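Local atomic coordinates of aeromonas extracellular serine protease (Aeromonas sobria, PDB entry 3WQB), a protein that cleaves peptide bonds after paired basic residues, Lys-Lys or Lys-Arg, as a calcium-binding secreted serine protease and probable virulence factor. Residues 145-148 / 152-155; 244-249 / 502-507; 286-291 / 310-315; 344-349 / 359-364. The protein carries 1 engineered substitution. All coordinates share one frame; numbering follows the deposited sequence.

Following the chain from the N terminus, interaction 1 comes first: it closes a short bend of three residues between 145-148 and 152-155, in the connection from strand 140-144 to helix 155-164. Interaction 2 then starts at 244-249 and closes far later at 502-507, so that one long excursion of 252 residues begins in the subtilisin-like domain and ends in the P-domain. Both remaining contacts fall within that excursion, one after the other. Interaction 3 joins two loops beyond strand 277-282, and interaction 4 pairs the successive helices 335-352 and 358-368. No two of the four loops cross. Interactions 2 and 4 lie on opposite sides of the chain's centre, with centres 25 Å apart.

Interaction 1 of 4, residues 145-148 / 152-155; sequences NLLD and QQLQ
The backbones come closest at Leu146 and Gln153, 5.8 Å between their CA atoms; residues 145-148 form a type I beta turn, with Asp148 N bonded to Asn145 O (3.1 Å). Gln153 reaches across with an extended chain: its CG lies beside the backbone N (chi1 -57°), which lays that methylene against Leu146 O at 3.4 Å. The amide beyond it crosses the Leu147 side chain, with Gln153 NE2 3.9 Å from Leu147 CD2. Gln153 NE2 also donates to a water at 3.0 Å, and the same water donates to Asp148 O at 2.9 Å, so the amide is tied to the turn indirectly. The other half of the amide, OE1, accepts a hydrogen bond from the backbone of the partner protein chain in the assembly. Leu146 O is in turn gripped by Ser151 OG, a hydroxyl that also bonds Gln153 N. The side chain of Leu147 lies about 4 Å from that of Asp78 and about 5 Å from that of His115, both predicted members of the charge relay. The bend leads from strand 140-144 into helix 155-164, part of a beta-alpha-beta crossover in the subtilisin fold.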
loop_
_atom_site.group_PDB
_atom_site.type_symbol
_atom_site.label_atom_id
_atom_site.label_comp_id
_atom_site.label_asym_id
_atom_site.label_seq_id
_atom_site.Cartn_x
_atom_site.Cartn_y
_atom_site.Cartn_z
ATOM N N ASN A 145 15.403 -8.506 1.359
ATOM C CA ASN A 145 14.535 -9.285 2.239
ATOM C C ASN A 145 14.171 -8.583 3.549
ATOM O O ASN A 145 14.320 -9.150 4.643
ATOM C CB ASN A 145 15.128 -10.684 2.489
ATOM C CG ASN A 145 16.435 -10.652 3.265
ATOM O OD1 ASN A 145 17.128 -9.639 3.299
ATOM N ND2 ASN A 145 16.789 -11.778 3.875
ATOM N N LEU A 146 13.663 -7.357 3.422
ATOM C CA LEU A 146 13.258 -6.550 4.571
ATOM C C LEU A 146 12.258 -7.244 5.493
ATOM O O LEU A 146 12.222 -6.960 6.688
ATOM C CB LEU A 146 12.655 -5.221 4.086
ATOM C CG LEU A 146 13.616 -4.033 4.027
ATOM C CD1 LEU A 146 13.961 -3.553 5.442
ATOM C CD2 LEU A 146 14.888 -4.321 3.217
ATOM N N LEU A 147 11.437 -8.128 4.924
ATOM C CA LEU A 147 10.333 -8.767 5.655
ATOM C C LEU A 147 10.664 -10.176 6.132
ATOM O O LEU A 147 9.784 -10.882 6.623
ATOM C CB LEU A 147 9.063 -8.791 4.801
ATOM C CG LEU A 147 8.609 -7.485 4.143
ATOM C CD1 LEU A 147 7.368 -7.710 3.303
ATOM C CD2 LEU A 147 8.384 -6.394 5.163
ATOM N N ASP A 148 11.928 -10.584 5.998
ATOM C CA ASP A 148 12.367 -11.857 6.593
ATOM C C ASP A 148 12.004 -11.837 8.077
ATOM O O ASP A 148 12.096 -10.794 8.728
ATOM C CB ASP A 148 13.884 -12.041 6.417
ATOM C CG ASP A 148 14.379 -13.393 6.913
ATOM O OD1 ASP A 148 14.565 -13.572 8.138
ATOM O OD2 ASP A 148 14.605 -14.282 6.068
ATOM N N GLN A 152 14.818 -6.925 11.495
ATOM C CA GLN A 152 14.233 -5.957 12.419
ATOM C C GLN A 152 13.624 -4.742 11.710
ATOM O O GLN A 152 13.162 -3.804 12.364
ATOM C CB GLN A 152 15.271 -5.504 13.455
ATOM C CG GLN A 152 15.459 -6.489 14.602
ATOM C CD GLN A 152 14.180 -6.689 15.393
ATOM O OE1 GLN A 152 13.658 -5.762 16.024
ATOM N NE2 GLN A 152 13.657 -7.896 15.342
ATOM N N GLN A 153 13.625 -4.769 10.377
ATOM C CA GLN A 153 13.088 -3.674 9.565
ATOM C C GLN A 153 13.727 -2.337 9.955
ATOM O O GLN A 153 13.044 -1.344 10.252
ATOM C CB GLN A 153 11.556 -3.646 9.615
ATOM C CG GLN A 153 10.928 -4.960 9.172
ATOM C CD GLN A 153 9.410 -4.925 9.136
ATOM O OE1 GLN A 153 8.786 -3.859 9.218
ATOM N NE2 GLN A 153 8.804 -6.096 9.001
ATOM N N LEU A 154 15.054 -2.333 9.929
ATOM C CA LEU A 154 15.848 -1.169 10.285
ATOM C C LEU A 154 15.787 -0.092 9.222
ATOM O O LEU A 154 15.764 -0.380 8.020
ATOM C CB LEU A 154 17.307 -1.578 10.501
ATOM C CG LEU A 154 17.555 -2.590 11.622
ATOM C CD1 LEU A 154 19.011 -2.989 11.661
ATOM C CD2 LEU A 154 17.117 -2.026 12.962
ATOM N N GLN A 155 15.763 1.152 9.685
ATOM C CA GLN A 155 15.799 2.299 8.783
ATOM C C GLN A 155 16.930 2.205 7.754
ATOM O O GLN A 155 16.717 2.480 6.574
ATOM C CB GLN A 155 15.896 3.616 9.562
ATOM C CG GLN A 155 15.641 4.866 8.693
ATOM C CD GLN A 155 14.187 5.052 8.318
ATOM O OE1 GLN A 155 13.326 4.285 8.740
ATOM N NE2 GLN A 155 13.896 6.100 7.547
HETATM O O HOH W 1 10.268 -8.673 9.467
#

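Interaction 2 of 4, residues 244-249 / 502-507; sequences SNLDPS and ILLSPF
Asn245 and Leu246 are the residues of 244-249 that meet 502-507, one through an amide and the other through a methyl. Just before them, Ser244 turns its CB away, and its hydroxyl is hydrogen-bonded to Asn276 OD1. Asn245 directs its CB toward 502-507, its ND2 donating to Leu503 O over 3.0 Å at 160°. The bond is well formed on both sides: the donor lies in the carbonyl plane on a lone pair of Leu503 O, and the acceptor stays near the plane of the Asn245 amide. The remaining amide oxygen, Asn245 OD1, accepts from Leu534 N, which fixes the rotation of the amide. At Leu246, CG sits beside the backbone N (chi1 -65°), and Leu246 CD2 comes within 3.7 Å of Leu504 CD1, the two leucine side chains crossing at about a right angle. Asp247 then turns the chain aside in an Asx turn, its OD1 accepting from Ser249 N at 3.0 Å, while OD2 takes the backbone N of Met180. A classic beta bulge of the P-domain sets Leu503 and Leu504 together opposite Ile491 of strand 489-494. The contact thus joins a loop of the subtilisin domain to this bulge. Because Asn245 is buried with both amide ends bonded to P-domain backbone, the junction is directional as well as apolar, with the leucine pair adding an apolar contact beside the polar link.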
loop_
_atom_site.group_PDB
_atom_site.type_symbol
_atom_site.label_atom_id
_atom_site.label_comp_id
_atom_site.label_asym_id
_atom_site.label_seq_id
_atom_site.Cartn_x
_atom_site.Cartn_y
_atom_site.Cartn_z
ATOM N N SER A 244 -7.800 2.036 3.240
ATOM C CA SER A 244 -6.412 2.148 2.786
ATOM C C SER A 244 -5.678 3.452 3.136
ATOM O O SER A 244 -4.461 3.553 2.930
ATOM C CB SER A 244 -6.340 1.860 1.284
ATOM O OG SER A 244 -7.213 2.692 0.550
ATOM N N ASN A 245 -6.409 4.439 3.653
ATOM C CA ASN A 245 -5.787 5.654 4.194
ATOM C C ASN A 245 -5.283 5.496 5.637
ATOM O O ASN A 245 -4.645 6.403 6.167
ATOM C CB ASN A 245 -6.744 6.857 4.106
ATOM C CG ASN A 245 -6.545 7.697 2.847
ATOM O OD1 ASN A 245 -5.428 7.889 2.388
ATOM N ND2 ASN A 245 -7.636 8.248 2.320
ATOM N N LEU A 246 -5.561 4.362 6.288
ATOM C CA LEU A 246 -5.109 4.207 7.678
ATOM C C LEU A 246 -3.595 4.061 7.824
ATOM O O LEU A 246 -3.012 4.591 8.767
ATOM C CB LEU A 246 -5.819 3.061 8.394
ATOM C CG LEU A 246 -7.319 3.208 8.620
ATOM C CD1 LEU A 246 -7.874 1.946 9.276
ATOM C CD2 LEU A 246 -7.641 4.453 9.445
ATOM N N ASP A 247 -2.958 3.353 6.898
ATOM C CA ASP A 247 -1.506 3.198 6.938
ATOM C C ASP A 247 -0.898 4.499 6.416
ATOM O O ASP A 247 -1.123 4.851 5.256
ATOM C CB ASP A 247 -1.086 1.996 6.083
ATOM C CG ASP A 247 0.429 1.857 5.936
ATOM O OD1 ASP A 247 1.196 2.768 6.338
ATOM O OD2 ASP A 247 0.846 0.807 5.400
ATOM N N PRO A 248 -0.173 5.239 7.280
ATOM C CA PRO A 248 0.349 6.556 6.876
ATOM C C PRO A 248 1.144 6.581 5.557
ATOM O O PRO A 248 1.078 7.564 4.816
ATOM C CB PRO A 248 1.231 6.973 8.064
ATOM C CG PRO A 248 1.531 5.709 8.794
ATOM C CD PRO A 248 0.314 4.851 8.623
ATOM N N SER A 249 1.862 5.508 5.248
ATOM C CA SER A 249 2.661 5.474 4.023
ATOM C C SER A 249 1.800 5.518 2.765
ATOM O O SER A 249 2.253 5.954 1.704
ATOM C CB SER A 249 3.532 4.225 3.994
ATOM O OG SER A 249 4.400 4.215 5.108
ATOM N N ILE A 502 -14.870 10.555 0.033
ATOM C CA ILE A 502 -14.790 10.065 1.401
ATOM C C ILE A 502 -13.345 9.652 1.692
ATOM O O ILE A 502 -12.827 8.693 1.118
ATOM C CB ILE A 502 -15.795 8.922 1.650
ATOM C CG1 ILE A 502 -17.223 9.475 1.550
ATOM C CG2 ILE A 502 -15.530 8.245 2.994
ATOM C CD1 ILE A 502 -18.313 8.421 1.437
ATOM N N LEU A 503 -12.695 10.415 2.564
ATOM C CA LEU A 503 -11.285 10.188 2.919
ATOM C C LEU A 503 -11.146 9.080 3.945
ATOM O O LEU A 503 -10.209 8.283 3.894
ATOM C CB LEU A 503 -10.652 11.455 3.490
ATOM C CG LEU A 503 -10.701 12.700 2.616
ATOM C CD1 LEU A 503 -10.039 13.845 3.350
ATOM C CD2 LEU A 503 -10.029 12.452 1.275
ATOM N N LEU A 504 -12.088 9.025 4.873
ATOM C CA LEU A 504 -12.125 7.956 5.851
ATOM C C LEU A 504 -13.563 7.515 6.056
ATOM O O LEU A 504 -14.415 8.288 6.488
ATOM C CB LEU A 504 -11.472 8.381 7.173
ATOM C CG LEU A 504 -11.330 7.295 8.253
ATOM C CD1 LEU A 504 -10.506 6.093 7.749
ATOM C CD2 LEU A 504 -10.740 7.885 9.534
ATOM N N SER A 505 -13.816 6.270 5.688
ATOM C CA SER A 505 -15.099 5.641 5.886
ATOM C C SER A 505 -15.212 5.192 7.344
ATOM O O SER A 505 -14.212 4.834 7.967
ATOM C CB SER A 505 -15.236 4.466 4.917
ATOM O OG SER A 505 -14.109 3.599 4.980
ATOM N N PRO A 506 -16.431 5.219 7.905
ATOM C CA PRO A 506 -16.597 4.857 9.313
ATOM C C PRO A 506 -16.539 3.344 9.549
ATOM O O PRO A 506 -16.567 2.551 8.595
ATOM C CB PRO A 506 -17.984 5.419 9.657
ATOM C CG PRO A 506 -18.719 5.407 8.355
ATOM C CD PRO A 506 -17.689 5.695 7.295
ATOM N N PHE A 507 -16.448 2.956 10.817
ATOM C CA PHE A 507 -16.466 1.540 11.232
ATOM C C PHE A 507 -15.210 0.828 10.757
ATOM O O PHE A 507 -15.182 -0.380 10.523
ATOM C CB PHE A 507 -17.756 0.813 10.803
ATOM C CG PHE A 507 -19.011 1.601 11.086
ATOM C CD1 PHE A 507 -19.125 2.384 12.239
ATOM C CD2 PHE A 507 -20.078 1.564 10.199
ATOM C CE1 PHE A 507 -20.283 3.123 12.486
ATOM C CE2 PHE A 507 -21.237 2.301 10.441
ATOM C CZ PHE A 507 -21.341 3.074 11.587
#

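Interaction 3 of 4, residues 286-291 / 310-315; sequences YGTDTP and DPSTNR
Asn314 lays its side chain along the carbonyl of Gly287, touching it from CB to the amide tip. CB is the first to meet it, 3.3 Å from Gly287 O. With CG anti to the backbone N (chi1 -174°), the amide carbon CG continues past the same oxygen at 3.5 Å. ND2 completes the approach: it donates to Gly287 O over 2.9 Å at 157°, arriving in the carbonyl plane on a lone pair, and Gly287 O in turn lies close to the amide plane. ND2 also donates to Gly45 O, while OD1 accepts from Leu316 N, so both ends of the buried amide are held and its flip is settled. The backbone leading to Asn314 is shaped by an ST turn, in which Ser312 OG accepts from Asn314 N at 3.0 Å. Both segments belong to loops of the subtilisin-like catalytic domain: 286-291 follows strand 277-282, an edge strand of the parallel sheet, and 310-315 lies beyond strand 293-296. The side chain of Ser312 lies about 11 Å from the calcium ion held in part by Asp297 and Asn306. Nearer the surface, Thr288 and Thr313 cross obliquely. Thr313 OG1 rests against the carbon side of Thr288, 3.3 Å from its CB and 3.4 Å from its CG2. A water donates to Thr288 O and to Thr313 O, bridging the two carbonyls. Beyond the pair, Arg315 turns its guanidinium to Asp44, with NH2 forming a salt bridge to OD2.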
loop_
_atom_site.group_PDB
_atom_site.type_symbol
_atom_site.label_atom_id
_atom_site.label_comp_id
_atom_site.label_asym_id
_atom_site.label_seq_id
_atom_site.Cartn_x
_atom_site.Cartn_y
_atom_site.Cartn_z
ATOM N N TYR A 286 -8.006 -17.367 -3.382
ATOM C CA TYR A 286 -7.085 -18.233 -2.626
ATOM C C TYR A 286 -6.499 -19.400 -3.408
ATOM O O TYR A 286 -5.564 -20.044 -2.930
ATOM C CB TYR A 286 -7.751 -18.712 -1.325
ATOM C CG TYR A 286 -8.034 -17.558 -0.395
ATOM C CD1 TYR A 286 -7.086 -17.134 0.535
ATOM C CD2 TYR A 286 -9.250 -16.875 -0.455
ATOM C CE1 TYR A 286 -7.343 -16.048 1.379
ATOM C CE2 TYR A 286 -9.512 -15.792 0.373
ATOM C CZ TYR A 286 -8.558 -15.387 1.296
ATOM O OH TYR A 286 -8.818 -14.317 2.121
ATOM N N GLY A 287 -7.035 -19.657 -4.599
ATOM C CA GLY A 287 -6.500 -20.694 -5.481
ATOM C C GLY A 287 -7.004 -22.073 -5.130
ATOM O O GLY A 287 -6.533 -23.071 -5.690
ATOM N N THR A 288 -7.973 -22.117 -4.221
ATOM C CA THR A 288 -8.529 -23.364 -3.712
ATOM C C THR A 288 -9.876 -23.560 -4.399
ATOM O O THR A 288 -9.996 -24.348 -5.333
ATOM C CB THR A 288 -8.671 -23.308 -2.176
ATOM O OG1 THR A 288 -9.292 -22.067 -1.816
ATOM C CG2 THR A 288 -7.297 -23.371 -1.508
ATOM N N ASP A 289 -10.878 -22.804 -3.970
ATOM C CA ASP A 289 -12.197 -22.838 -4.585
ATOM C C ASP A 289 -12.285 -22.005 -5.864
ATOM O O ASP A 289 -13.069 -22.300 -6.762
ATOM C CB ASP A 289 -13.248 -22.368 -3.583
ATOM C CG ASP A 289 -13.306 -23.243 -2.343
ATOM O OD1 ASP A 289 -13.385 -24.478 -2.490
ATOM O OD2 ASP A 289 -13.265 -22.694 -1.223
ATOM N N THR A 290 -11.468 -20.955 -5.940
ATOM C CA THR A 290 -11.504 -19.990 -7.047
ATOM C C THR A 290 -10.062 -19.528 -7.348
ATOM O O THR A 290 -9.165 -19.765 -6.535
ATOM C CB THR A 290 -12.384 -18.775 -6.696
ATOM O OG1 THR A 290 -11.921 -18.220 -5.466
ATOM C CG2 THR A 290 -13.874 -19.176 -6.555
ATOM N N PRO A 291 -9.824 -18.887 -8.513
ATOM C CA PRO A 291 -8.440 -18.680 -8.958
ATOM C C PRO A 291 -7.623 -17.717 -8.100
ATOM O O PRO A 291 -8.131 -16.695 -7.611
ATOM C CB PRO A 291 -8.600 -18.110 -10.377
ATOM C CG PRO A 291 -9.927 -18.606 -10.813
ATOM C CD PRO A 291 -10.778 -18.541 -9.581
ATOM N N ASP A 310 2.859 -28.916 3.374
ATOM C CA ASP A 310 1.833 -27.877 3.412
ATOM C C ASP A 310 0.869 -28.039 2.238
ATOM O O ASP A 310 0.820 -27.192 1.344
ATOM C CB ASP A 310 2.461 -26.475 3.437
ATOM C CG ASP A 310 1.473 -25.389 3.849
ATOM O OD1 ASP A 310 0.510 -25.687 4.589
ATOM O OD2 ASP A 310 1.665 -24.225 3.426
ATOM N N PRO A 311 0.086 -29.134 2.242
ATOM C CA PRO A 311 -0.757 -29.442 1.087
ATOM C C PRO A 311 -1.767 -28.349 0.759
ATOM O O PRO A 311 -2.151 -27.560 1.623
ATOM C CB PRO A 311 -1.502 -30.708 1.522
ATOM C CG PRO A 311 -1.470 -30.677 3.003
ATOM C CD PRO A 311 -0.138 -30.091 3.343
ATOM N N SER A 312 -2.172 -28.316 -0.505
ATOM C CA SER A 312 -3.173 -27.386 -1.001
ATOM C C SER A 312 -4.153 -28.140 -1.885
ATOM O O SER A 312 -3.770 -29.088 -2.573
ATOM C CB SER A 312 -2.506 -26.273 -1.820
ATOM O OG SER A 312 -3.480 -25.406 -2.388
ATOM N N THR A 313 -5.407 -27.695 -1.894
ATOM C CA THR A 313 -6.373 -28.210 -2.865
ATOM C C THR A 313 -6.119 -27.663 -4.277
ATOM O O THR A 313 -6.702 -28.140 -5.244
ATOM C CB THR A 313 -7.839 -27.941 -2.465
ATOM O OG1 THR A 313 -8.099 -26.534 -2.486
ATOM C CG2 THR A 313 -8.158 -28.513 -1.073
ATOM N N ASN A 314 -5.246 -26.665 -4.406
ATOM C CA ASN A 314 -4.822 -26.250 -5.735
ATOM C C ASN A 314 -4.128 -27.410 -6.452
ATOM O O ASN A 314 -3.198 -28.003 -5.906
ATOM C CB ASN A 314 -3.922 -25.026 -5.674
ATOM C CG ASN A 314 -3.603 -24.503 -7.044
ATOM O OD1 ASN A 314 -2.726 -25.032 -7.733
ATOM N ND2 ASN A 314 -4.354 -23.497 -7.484
ATOM N N ARG A 315 -4.587 -27.736 -7.660
ATOM C CA ARG A 315 -4.103 -28.952 -8.331
ATOM C C ARG A 315 -2.647 -28.905 -8.793
ATOM O O ARG A 315 -2.056 -29.951 -9.082
ATOM C CB ARG A 315 -5.007 -29.340 -9.506
ATOM C CG ARG A 315 -6.465 -29.571 -9.127
ATOM C CD ARG A 315 -7.276 -30.146 -10.300
ATOM N NE ARG A 315 -7.080 -29.389 -11.541
ATOM C CZ ARG A 315 -7.718 -28.261 -11.860
ATOM N NH1 ARG A 315 -8.634 -27.746 -11.050
ATOM N NH2 ARG A 315 -7.447 -27.647 -13.004
HETATM O O HOH W 2 -9.189 -26.974 -5.990
#

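Interaction 4 of 4, residues 344-349 / 359-364; sequences GAMALL and RDLRDL
Leu361 projects from helix 358-368 into the angle between Met346 and Leu349, about one turn apart on helix 335-352. The latter is the helix of the subtilisin fold that starts beside the catalytic serine position, occupied here by the engineered Ala336, though this contact lies well along it and away from the annotated sites. Leu361 and Leu349 both direct CB at the opposing helix, and their CA atoms are 7.3 Å apart. Met346 has CG anti to the backbone N (chi1 -168°), and the bend at chi2 (67°) brings SD against the flank of Leu361; chi3 then sets CE. Met346 SD lies 3.7 Å from Leu361 CB and so touches the base of that leucine, not merely its end. Leu349, by contrast, offers its own root, with CB against a branch methyl of Leu361. One leucine therefore serves two neighbours, taking the thioether against CB and CD1, and the root of Leu349 on CD2. The same apolar layer continues to Leu365, which touches both Met346 and Leu349, and to Ala422 and Leu423 of helix 419-426 over Leu349. Met346 and, from the second helix, Arg362 both touch Leu256 of strand 255-261, so the helix pair is seated against the central sheet. The division between Leu361's methyls is clear in the distances: Leu361 CD1 lies 3.8 Å from Met346 SD, and Leu361 CD2 lies 3.8 Å from Leu349 CB.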
loop_
_atom_site.group_PDB
_atom_site.type_symbol
_atom_site.label_atom_id
_atom_site.label_comp_id
_atom_site.label_asym_id
_atom_site.label_seq_id
_atom_site.Cartn_x
_atom_site.Cartn_y
_atom_site.Cartn_z
ATOM N N GLY A 344 4.672 -4.922 -13.010
ATOM C CA GLY A 344 4.853 -5.497 -14.335
ATOM C C GLY A 344 4.248 -4.630 -15.427
ATOM O O GLY A 344 4.894 -4.375 -16.446
ATOM N N ALA A 345 3.029 -4.136 -15.205
ATOM C CA ALA A 345 2.364 -3.251 -16.168
ATOM C C ALA A 345 3.194 -1.985 -16.399
ATOM O O ALA A 345 3.396 -1.550 -17.538
ATOM C CB ALA A 345 0.965 -2.889 -15.684
ATOM N N MET A 346 3.666 -1.400 -15.301
ATOM C CA MET A 346 4.538 -0.245 -15.348
ATOM C C MET A 346 5.806 -0.544 -16.151
ATOM O O MET A 346 6.223 0.261 -16.987
ATOM C CB MET A 346 4.895 0.181 -13.926
ATOM C CG MET A 346 5.568 1.532 -13.825
ATOM S SD MET A 346 4.486 2.909 -14.281
ATOM C CE MET A 346 3.365 3.061 -12.895
ATOM N N ALA A 347 6.419 -1.706 -15.905
ATOM C CA ALA A 347 7.634 -2.078 -16.622
ATOM C C ALA A 347 7.365 -2.218 -18.122
ATOM O O ALA A 347 8.195 -1.828 -18.950
ATOM C CB ALA A 347 8.221 -3.355 -16.065
ATOM N N LEU A 348 6.203 -2.737 -18.487
ATOM C CA LEU A 348 5.834 -2.830 -19.900
ATOM C C LEU A 348 5.784 -1.435 -20.527
ATOM O O LEU A 348 6.392 -1.177 -21.573
ATOM C CB LEU A 348 4.492 -3.553 -20.084
ATOM C CG LEU A 348 4.495 -5.044 -19.731
ATOM C CD1 LEU A 348 3.129 -5.665 -19.971
ATOM C CD2 LEU A 348 5.555 -5.787 -20.529
ATOM N N LEU A 349 5.080 -0.523 -19.870
ATOM C CA LEU A 349 4.938 0.820 -20.400
ATOM C C LEU A 349 6.280 1.519 -20.504
ATOM O O LEU A 349 6.580 2.153 -21.514
ATOM C CB LEU A 349 3.982 1.641 -19.538
ATOM C CG LEU A 349 2.546 1.138 -19.453
ATOM C CD1 LEU A 349 1.747 2.099 -18.625
ATOM C CD2 LEU A 349 1.914 0.937 -20.808
ATOM N N ARG A 359 4.754 10.390 -13.574
ATOM C CA ARG A 359 3.466 11.062 -13.647
ATOM C C ARG A 359 2.784 10.874 -15.002
ATOM O O ARG A 359 1.567 10.734 -15.065
ATOM C CB ARG A 359 3.580 12.536 -13.285
ATOM C CG ARG A 359 3.777 12.751 -11.794
ATOM C CD ARG A 359 4.278 14.151 -11.474
ATOM N NE ARG A 359 3.366 15.182 -11.955
ATOM C CZ ARG A 359 3.623 16.041 -12.939
ATOM N NH1 ARG A 359 4.783 16.020 -13.597
ATOM N NH2 ARG A 359 2.692 16.925 -13.273
ATOM N N ASP A 360 3.566 10.842 -16.084
ATOM C CA ASP A 360 3.012 10.537 -17.401
ATOM C C ASP A 360 2.426 9.133 -17.437
ATOM O O ASP A 360 1.337 8.929 -17.974
ATOM C CB ASP A 360 4.079 10.662 -18.496
ATOM C CG ASP A 360 4.464 12.086 -18.778
ATOM O OD1 ASP A 360 3.566 12.940 -18.861
ATOM O OD2 ASP A 360 5.679 12.324 -18.946
ATOM N N LEU A 361 3.161 8.170 -16.880
ATOM C CA LEU A 361 2.697 6.787 -16.871
ATOM C C LEU A 361 1.439 6.612 -16.021
ATOM O O LEU A 361 0.516 5.893 -16.410
ATOM C CB LEU A 361 3.822 5.858 -16.418
ATOM C CG LEU A 361 5.055 5.911 -17.323
ATOM C CD1 LEU A 361 6.258 5.361 -16.586
ATOM C CD2 LEU A 361 4.827 5.188 -18.626
ATOM N N ARG A 362 1.401 7.289 -14.874
ATOM C CA ARG A 362 0.184 7.326 -14.060
ATOM C C ARG A 362 -1.008 7.878 -14.839
ATOM O O ARG A 362 -2.115 7.333 -14.749
ATOM C CB ARG A 362 0.380 8.165 -12.805
ATOM C CG ARG A 362 1.217 7.524 -11.726
ATOM C CD ARG A 362 1.009 8.293 -10.440
ATOM N NE ARG A 362 1.818 7.733 -9.368
ATOM C CZ ARG A 362 1.877 8.209 -8.128
ATOM N NH1 ARG A 362 1.159 9.273 -7.769
ATOM N NH2 ARG A 362 2.676 7.619 -7.249
ATOM N N ASP A 363 -0.779 8.957 -15.589
ATOM C CA ASP A 363 -1.833 9.582 -16.378
ATOM C C ASP A 363 -2.381 8.600 -17.411
ATOM O O ASP A 363 -3.596 8.466 -17.587
ATOM C CB ASP A 363 -1.291 10.835 -17.075
ATOM C CG ASP A 363 -2.378 11.644 -17.753
ATOM O OD1 ASP A 363 -3.258 12.182 -17.042
ATOM O OD2 ASP A 363 -2.338 11.753 -18.997
ATOM N N LEU A 364 -1.473 7.893 -18.076
ATOM C CA LEU A 364 -1.862 6.931 -19.099
ATOM C C LEU A 364 -2.608 5.738 -18.508
ATOM O O LEU A 364 -3.610 5.320 -19.065
ATOM C CB LEU A 364 -0.633 6.471 -19.887
ATOM C CG LEU A 364 -0.059 7.587 -20.757
ATOM C CD1 LEU A 364 1.380 7.301 -21.116
ATOM C CD2 LEU A 364 -0.902 7.782 -22.002
#